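Local coordinates for probable transcriptional regulator (Vibrio vulnificus, PDB 4GHJ), which probably binds DNA as a transcriptional regulator, through a helix-turn-helix fold like that of XRE-family proteins, at residues 42-47 and 84-89; 54-59 and 64-69; 59-64 and 80-85. One frame throughout, in Å; residues are numbered along the deposited sequence.

Interaction 1 of 3, residues 42-47 and 84-89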
# COMPACT_ATOMS: atom_id res chain seq x y z
N LYS B 42 10.09 -8.85 -1.13
CA LYS B 42 11.36 -9.52 -1.39
C LYS B 42 11.18 -11.03 -1.64
O LYS B 42 11.71 -11.55 -2.62
CB LYS B 42 12.36 -9.29 -0.24
CG LYS B 42 13.66 -10.08 -0.34
CD LYS B 42 14.58 -9.80 0.86
CE LYS B 42 15.87 -10.58 0.74
NZ LYS B 42 16.64 -10.55 2.00
N GLN B 43 10.45 -11.72 -0.77
CA GLN B 43 10.27 -13.17 -0.93
C GLN B 43 9.39 -13.54 -2.14
O GLN B 43 9.58 -14.59 -2.75
CB GLN B 43 9.77 -13.82 0.36
CG GLN B 43 10.71 -13.61 1.55
CD GLN B 43 12.16 -14.10 1.30
OE1 GLN B 43 12.39 -15.07 0.57
NE2 GLN B 43 13.11 -13.45 1.94
N ALA B 44 8.44 -12.67 -2.49
CA ALA B 44 7.62 -12.89 -3.70
C ALA B 44 8.54 -12.82 -4.94
O ALA B 44 8.44 -13.62 -5.85
CB ALA B 44 6.48 -11.86 -3.80
N ARG B 45 9.46 -11.85 -4.94
CA ARG B 45 10.43 -11.68 -6.02
C ARG B 45 11.38 -12.88 -6.15
O ARG B 45 11.67 -13.36 -7.27
CB ARG B 45 11.24 -10.40 -5.78
CG ARG B 45 12.40 -10.24 -6.70
CD ARG B 45 13.17 -8.97 -6.49
NE ARG B 45 13.84 -8.86 -5.18
CZ ARG B 45 15.00 -9.42 -4.86
NH1 ARG B 45 15.66 -10.20 -5.72
NH2 ARG B 45 15.52 -9.22 -3.65
N LEU B 46 11.87 -13.36 -5.01
CA LEU B 46 12.80 -14.50 -4.96
C LEU B 46 12.11 -15.78 -5.41
O LEU B 46 12.70 -16.59 -6.13
CB LEU B 46 13.39 -14.65 -3.56
CG LEU B 46 14.31 -13.52 -3.07
CD1 LEU B 46 14.79 -13.80 -1.60
CD2 LEU B 46 15.51 -13.34 -4.00
N ASN B 47 10.85 -15.95 -5.03
CA ASN B 47 10.07 -17.10 -5.45
C ASN B 47 9.84 -17.13 -6.97
O ASN B 47 9.57 -18.19 -7.53
CB ASN B 47 8.74 -17.15 -4.69
CG ASN B 47 8.93 -17.49 -3.22
OD1 ASN B 47 9.98 -18.01 -2.83
ND2 ASN B 47 7.92 -17.19 -2.39
N MSE B 84 2.65 -5.39 -10.16
CA MSE B 84 2.35 -5.64 -11.59
C MSE B 84 3.53 -6.38 -12.26
O MSE B 84 3.32 -7.31 -13.04
CB MSE B 84 2.07 -4.32 -12.30
CG MSE B 84 0.77 -3.62 -11.85
SE MSE B 84 0.59 -1.82 -12.57
CE MSE B 84 0.63 -2.26 -14.47
N ALA B 85 4.76 -5.97 -11.93
CA ALA B 85 5.97 -6.63 -12.45
C ALA B 85 6.06 -8.10 -11.99
O ALA B 85 6.55 -8.92 -12.71
CB ALA B 85 7.24 -5.86 -12.04
N LEU B 86 5.55 -8.41 -10.80
CA LEU B 86 5.54 -9.77 -10.27
C LEU B 86 4.26 -10.56 -10.63
O LEU B 86 4.07 -11.69 -10.18
CB LEU B 86 5.69 -9.71 -8.74
CG LEU B 86 6.95 -9.06 -8.20
CD1 LEU B 86 6.87 -8.88 -6.68
CD2 LEU B 86 8.17 -9.88 -8.58
N ASP B 87 3.38 -9.95 -11.42
CA ASP B 87 2.09 -10.54 -11.79
C ASP B 87 1.29 -10.86 -10.51
O ASP B 87 0.76 -11.96 -10.34
CB ASP B 87 2.28 -11.80 -12.65
CG ASP B 87 0.98 -12.27 -13.29
OD1 ASP B 87 0.05 -11.44 -13.49
OD2 ASP B 87 0.89 -13.47 -13.61
N LEU B 88 1.25 -9.89 -9.60
CA LEU B 88 0.54 -10.00 -8.32
C LEU B 88 -0.41 -8.80 -8.10
O LEU B 88 -0.81 -8.51 -6.97
CB LEU B 88 1.56 -10.08 -7.17
CG LEU B 88 2.32 -11.40 -6.98
CD1 LEU B 88 3.37 -11.30 -5.87
CD2 LEU B 88 1.32 -12.51 -6.67
N THR B 89 -0.78 -8.12 -9.18
CA THR B 89 -1.61 -6.92 -9.09
C THR B 89 -2.89 -7.10 -8.26
O THR B 89 -3.22 -6.24 -7.44
CB THR B 89 -2.00 -6.39 -10.49
OG1 THR B 89 -0.87 -6.44 -11.36
CG2 THR B 89 -2.54 -4.92 -10.40
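A44 sets its methyl between L86 and L88, two leucines on either side of D87 in sequence, past the C-terminal end of helix 76-85. Its CB lies 3.8 Å from CD1 of L88 and 4.2 Å from CD1 of L86, so a single carbon of helix 30-47 is met by one branch of each leucine. Both leucines carry CG anti to their own carbonyl carbon, and each meets A44 with CD1.

One residue on, R45 comes nearest to L86 along the backbone, 6.8 Å between the CA atoms. It offers the root of its side chain instead of the charged end: CD2 of L86 rests 3.9 Å from CA of R45 and 4.2 Å from its CB. The two branches of L86 are thus divided, CD1 against A44 and CD2 against R45. From CB the arginine runs away from the leucines, extended at first and then bent at chi3 (65°). Its NE makes a salt bridge with E70 and its NH1 a hydrogen bond to the carbonyl oxygen of L50; NH2 is hydrogen-bonded too, so the buried guanidinium is satisfied outside this contact. V55 of helix 52-59 packs on both R45 and L86.

Both leucines start toward helix 30-47, and the turn at D87 falls between them. D87, with positive phi (57°), ends helix 76-85 in a Schellman motif, and L88 beyond it also packs on I96 of the second subunit. No hydrogen bond links the two segments, and only 137 Å² is buried in all. With no polar atom meeting across it, the contact rests on apolar packing alone, while E70 and L50 help to meet the polar needs of R45.

Interaction 2 of 3, residues 54-59 and 64-69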
# COMPACT_ATOMS: atom_id res chain seq x y z
N GLU B 54 16.08 -6.74 -12.27
CA GLU B 54 15.07 -7.25 -13.24
C GLU B 54 13.64 -6.72 -12.96
O GLU B 54 12.90 -6.40 -13.88
CB GLU B 54 15.08 -8.79 -13.27
CG GLU B 54 16.37 -9.39 -13.88
CD GLU B 54 16.56 -10.89 -13.61
OE1 GLU B 54 15.86 -11.44 -12.74
OE2 GLU B 54 17.44 -11.51 -14.27
N VAL B 55 13.28 -6.60 -11.68
CA VAL B 55 11.97 -6.03 -11.31
C VAL B 55 11.93 -4.56 -11.74
O VAL B 55 10.96 -4.10 -12.38
CB VAL B 55 11.70 -6.18 -9.81
CG1 VAL B 55 10.45 -5.36 -9.39
CG2 VAL B 55 11.55 -7.66 -9.45
N ALA B 56 12.99 -3.82 -11.45
CA ALA B 56 13.08 -2.41 -11.83
C ALA B 56 12.91 -2.29 -13.34
O ALA B 56 12.13 -1.46 -13.79
CB ALA B 56 14.42 -1.82 -11.40
N GLU B 57 13.65 -3.10 -14.10
CA GLU B 57 13.55 -3.09 -15.56
C GLU B 57 12.13 -3.30 -16.08
O GLU B 57 11.67 -2.56 -16.96
CB GLU B 57 14.46 -4.16 -16.20
CG GLU B 57 15.86 -3.72 -16.42
CD GLU B 57 16.67 -4.75 -17.22
OE1 GLU B 57 17.25 -5.67 -16.60
OE2 GLU B 57 16.73 -4.62 -18.45
N ILE B 58 11.46 -4.33 -15.57
CA ILE B 58 10.08 -4.66 -15.97
C ILE B 58 9.12 -3.52 -15.64
O ILE B 58 8.28 -3.13 -16.47
CB ILE B 58 9.60 -5.97 -15.28
CG1 ILE B 58 10.39 -7.17 -15.78
CG2 ILE B 58 8.10 -6.23 -15.51
CD1 ILE B 58 10.17 -8.42 -14.93
N ALA B 59 9.29 -2.94 -14.46
CA ALA B 59 8.42 -1.87 -14.01
C ALA B 59 8.81 -0.49 -14.56
O ALA B 59 8.05 0.46 -14.44
CB ALA B 59 8.37 -1.84 -12.48
N LYS B 64 17.27 1.33 -7.19
CA LYS B 64 17.25 1.76 -5.80
C LYS B 64 15.82 1.87 -5.27
O LYS B 64 15.58 1.69 -4.09
CB LYS B 64 18.02 3.07 -5.62
CG LYS B 64 18.16 3.52 -4.14
CD LYS B 64 19.25 4.59 -3.94
CE LYS B 64 18.91 5.95 -4.56
NZ LYS B 64 17.78 6.64 -3.85
N THR B 65 14.87 2.15 -6.16
CA THR B 65 13.47 2.29 -5.74
C THR B 65 12.94 0.94 -5.28
O THR B 65 12.19 0.86 -4.30
CB THR B 65 12.64 2.88 -6.89
OG1 THR B 65 13.23 4.13 -7.27
CG2 THR B 65 11.21 3.09 -6.49
N VAL B 66 13.36 -0.13 -5.96
CA VAL B 66 12.95 -1.49 -5.59
C VAL B 66 13.64 -1.89 -4.27
O VAL B 66 13.03 -2.48 -3.38
CB VAL B 66 13.28 -2.50 -6.72
CG1 VAL B 66 13.02 -3.96 -6.26
CG2 VAL B 66 12.49 -2.16 -7.96
N LEU B 67 14.92 -1.57 -4.17
CA LEU B 67 15.71 -1.88 -2.97
C LEU B 67 15.05 -1.25 -1.73
O LEU B 67 14.83 -1.93 -0.72
CB LEU B 67 17.15 -1.41 -3.19
CG LEU B 67 18.22 -1.65 -2.12
CD1 LEU B 67 19.63 -1.46 -2.74
CD2 LEU B 67 18.04 -0.71 -0.96
N ASN B 68 14.69 0.04 -1.83
CA ASN B 68 14.01 0.73 -0.76
C ASN B 68 12.65 0.15 -0.43
O ASN B 68 12.27 0.12 0.74
CB ASN B 68 13.88 2.24 -1.04
CG ASN B 68 15.21 2.98 -0.93
OD1 ASN B 68 16.11 2.51 -0.26
ND2 ASN B 68 15.32 4.14 -1.59
N ALA B 69 11.90 -0.29 -1.45
CA ALA B 69 10.58 -0.86 -1.25
C ALA B 69 10.66 -2.15 -0.42
O ALA B 69 9.79 -2.42 0.43
CB ALA B 69 9.90 -1.12 -2.62
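Segments 54-59 and 64-69 come nearest at A56 and V66, whose CA atoms are 6.3 Å apart, and no backbone hydrogen bond passes between them. Each segment keeps to its own helical ladder, as in the 2.9 Å bond from N of A59 to O of V55 and the equally long one from N of N68 to O of K64. What bridges the gap is one valine branch. V66 has CG1 anti to its backbone N (chi1 172°), which turns CG2 to the place opposite its carbonyl carbon, and CG2 is the methyl that reaches the other helix.

There it settles low against A56. CG2 lies 3.9 Å from both N and CA of A56, about as near as to its CB at 4.0 Å, so it packs on the backbone itself. The same CG2 is 4.1 Å from CG1 of V55, and these two valine side chains cross obliquely. One carbon is therefore shared by two consecutive residues, and all three residues involved are buried.

Helices 52-59 and 63-69 are consistent with the two helices of a helix-turn-helix, in which helix 63-69 would, as in relatives, be the recognition helix. I61 in the turn and Q52 also pack on V66. V55 also packs on I82 of helix 76-85 and on L86 after it, while A69 reaches I82 as well, so helix 76-85 backs both members.

Interaction 3 of 3, residues 59-64 and 80-85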
# COMPACT_ATOMS: atom_id res chain seq x y z
N ALA B 59 9.29 -2.94 -14.46
CA ALA B 59 8.42 -1.87 -14.01
C ALA B 59 8.81 -0.49 -14.56
O ALA B 59 8.05 0.46 -14.44
CB ALA B 59 8.37 -1.84 -12.48
N GLY B 60 10.01 -0.39 -15.12
CA GLY B 60 10.47 0.88 -15.69
C GLY B 60 10.82 1.91 -14.64
O GLY B 60 10.59 3.12 -14.84
N ILE B 61 11.38 1.44 -13.52
CA ILE B 61 11.80 2.30 -12.42
C ILE B 61 13.26 2.02 -12.05
O ILE B 61 13.90 1.11 -12.60
CB ILE B 61 10.89 2.11 -11.17
CG1 ILE B 61 11.01 0.68 -10.61
CG2 ILE B 61 9.43 2.44 -11.53
CD1 ILE B 61 10.05 0.39 -9.45
N ALA B 62 13.79 2.81 -11.12
CA ALA B 62 15.17 2.65 -10.68
C ALA B 62 15.35 1.45 -9.77
O ALA B 62 14.45 1.08 -9.00
CB ALA B 62 15.65 3.90 -9.96
N ARG B 63 16.52 0.85 -9.85
CA ARG B 63 16.88 -0.26 -8.99
C ARG B 63 16.78 0.14 -7.52
O ARG B 63 16.26 -0.62 -6.69
CB ARG B 63 18.29 -0.73 -9.29
CG ARG B 63 18.71 -1.93 -8.47
CD ARG B 63 20.12 -2.36 -8.78
NE ARG B 63 20.45 -3.63 -8.11
CZ ARG B 63 20.88 -3.75 -6.85
NH1 ARG B 63 21.05 -2.69 -6.08
NH2 ARG B 63 21.14 -4.96 -6.36
N LYS B 64 17.27 1.33 -7.19
CA LYS B 64 17.25 1.76 -5.80
C LYS B 64 15.82 1.87 -5.27
O LYS B 64 15.58 1.69 -4.09
CB LYS B 64 18.02 3.07 -5.62
CG LYS B 64 18.16 3.52 -4.14
CD LYS B 64 19.25 4.59 -3.94
CE LYS B 64 18.91 5.95 -4.56
NZ LYS B 64 17.78 6.64 -3.85
N ILE B 80 2.42 -0.72 -6.31
CA ILE B 80 1.51 -1.32 -7.31
C ILE B 80 2.27 -1.71 -8.58
O ILE B 80 2.04 -2.79 -9.12
CB ILE B 80 0.32 -0.39 -7.60
CG1 ILE B 80 -0.56 -0.29 -6.35
CG2 ILE B 80 -0.48 -0.90 -8.81
CD1 ILE B 80 -1.68 0.78 -6.42
N ALA B 81 3.15 -0.84 -9.06
CA ALA B 81 4.00 -1.13 -10.21
C ALA B 81 4.86 -2.37 -9.97
O ALA B 81 5.07 -3.16 -10.88
CB ALA B 81 4.89 0.06 -10.54
N ILE B 82 5.39 -2.51 -8.75
CA ILE B 82 6.19 -3.69 -8.37
C ILE B 82 5.32 -4.94 -8.37
O ILE B 82 5.73 -5.97 -8.91
CB ILE B 82 6.93 -3.49 -7.02
CG1 ILE B 82 7.96 -2.36 -7.17
CG2 ILE B 82 7.62 -4.79 -6.53
CD1 ILE B 82 8.72 -1.98 -5.84
N LEU B 83 4.12 -4.85 -7.81
CA LEU B 83 3.17 -5.97 -7.85
C LEU B 83 2.83 -6.38 -9.30
O LEU B 83 2.71 -7.59 -9.59
CB LEU B 83 1.89 -5.66 -7.10
CG LEU B 83 1.96 -5.51 -5.58
CD1 LEU B 83 0.60 -5.03 -5.06
CD2 LEU B 83 2.36 -6.81 -4.93
N MSE B 84 2.65 -5.39 -10.16
CA MSE B 84 2.35 -5.64 -11.59
C MSE B 84 3.53 -6.38 -12.26
O MSE B 84 3.32 -7.31 -13.04
CB MSE B 84 2.07 -4.32 -12.30
CG MSE B 84 0.77 -3.62 -11.85
SE MSE B 84 0.59 -1.82 -12.57
CE MSE B 84 0.63 -2.26 -14.47
N ALA B 85 4.76 -5.97 -11.93
CA ALA B 85 5.97 -6.63 -12.45
C ALA B 85 6.06 -8.10 -11.99
O ALA B 85 6.55 -8.92 -12.71
CB ALA B 85 7.24 -5.86 -12.04
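A59, at the end of helix 52-59, presses its methyl onto helix 76-85 where that helix presents small residues. The CA atoms of A59 and A85 are only 5.6 Å apart, and CB of A59 stands 4.2 Å from CB of A85 and 4.4 Å from CB of A81. It lies closer still, at 3.9 Å, to the carbonyl oxygen of A81, which already accepts the helical bond from N of A85. With three alanines and no larger group between them, the two backbones can approach this closely.

Further along the turn the contact thins to one pair. I61 has CG1 between its backbone N and carbonyl carbon (chi1 64°), and the extended end of the chain carries CD1 to within 4.1 Å of CG1 of I82. The two isoleucines cross at about a right angle, so they share little length. I61 also packs on V66, and I82 on V55 and A69, which joins this point to the interior.

The solvent side is G60, A62, R63 and K64, all exposed and making no contact with segment 80-85. G60, with positive phi (72°), closes helix 52-59 in a Schellman motif, and A62 is the N-cap residue of helix 63-69. The turn from G60 to A62, between helices 52-59 and 63-69, is consistent with the linker of an XRE-like helix-turn-helix, packed here against helix 76-85.

All three contacts are apolar and lack hydrogen bonds across their segments, but they differ in depth. Interactions 1 and 2 are buried; interaction 3 is a surface contact, alanine-rich and centred about 5 Å from the centre of interaction 2, with which it shares A59 and helix 63-69. Helix 76-85 serves two of them: in interaction 3 its A81 and A85 take the end of helix 52-59 and I82 takes the turn, while the leucines after its end take helix 30-47 in interaction 1. Interaction 2 is nested within the chain loop that interaction 1 closes. Probable backbone hydrogen bonds link the contacts, between N of I61 and O of A56 and between N of L88 and O of L83. Interactions 1 and 3 also adjoin the second subunit; interaction 2 does not.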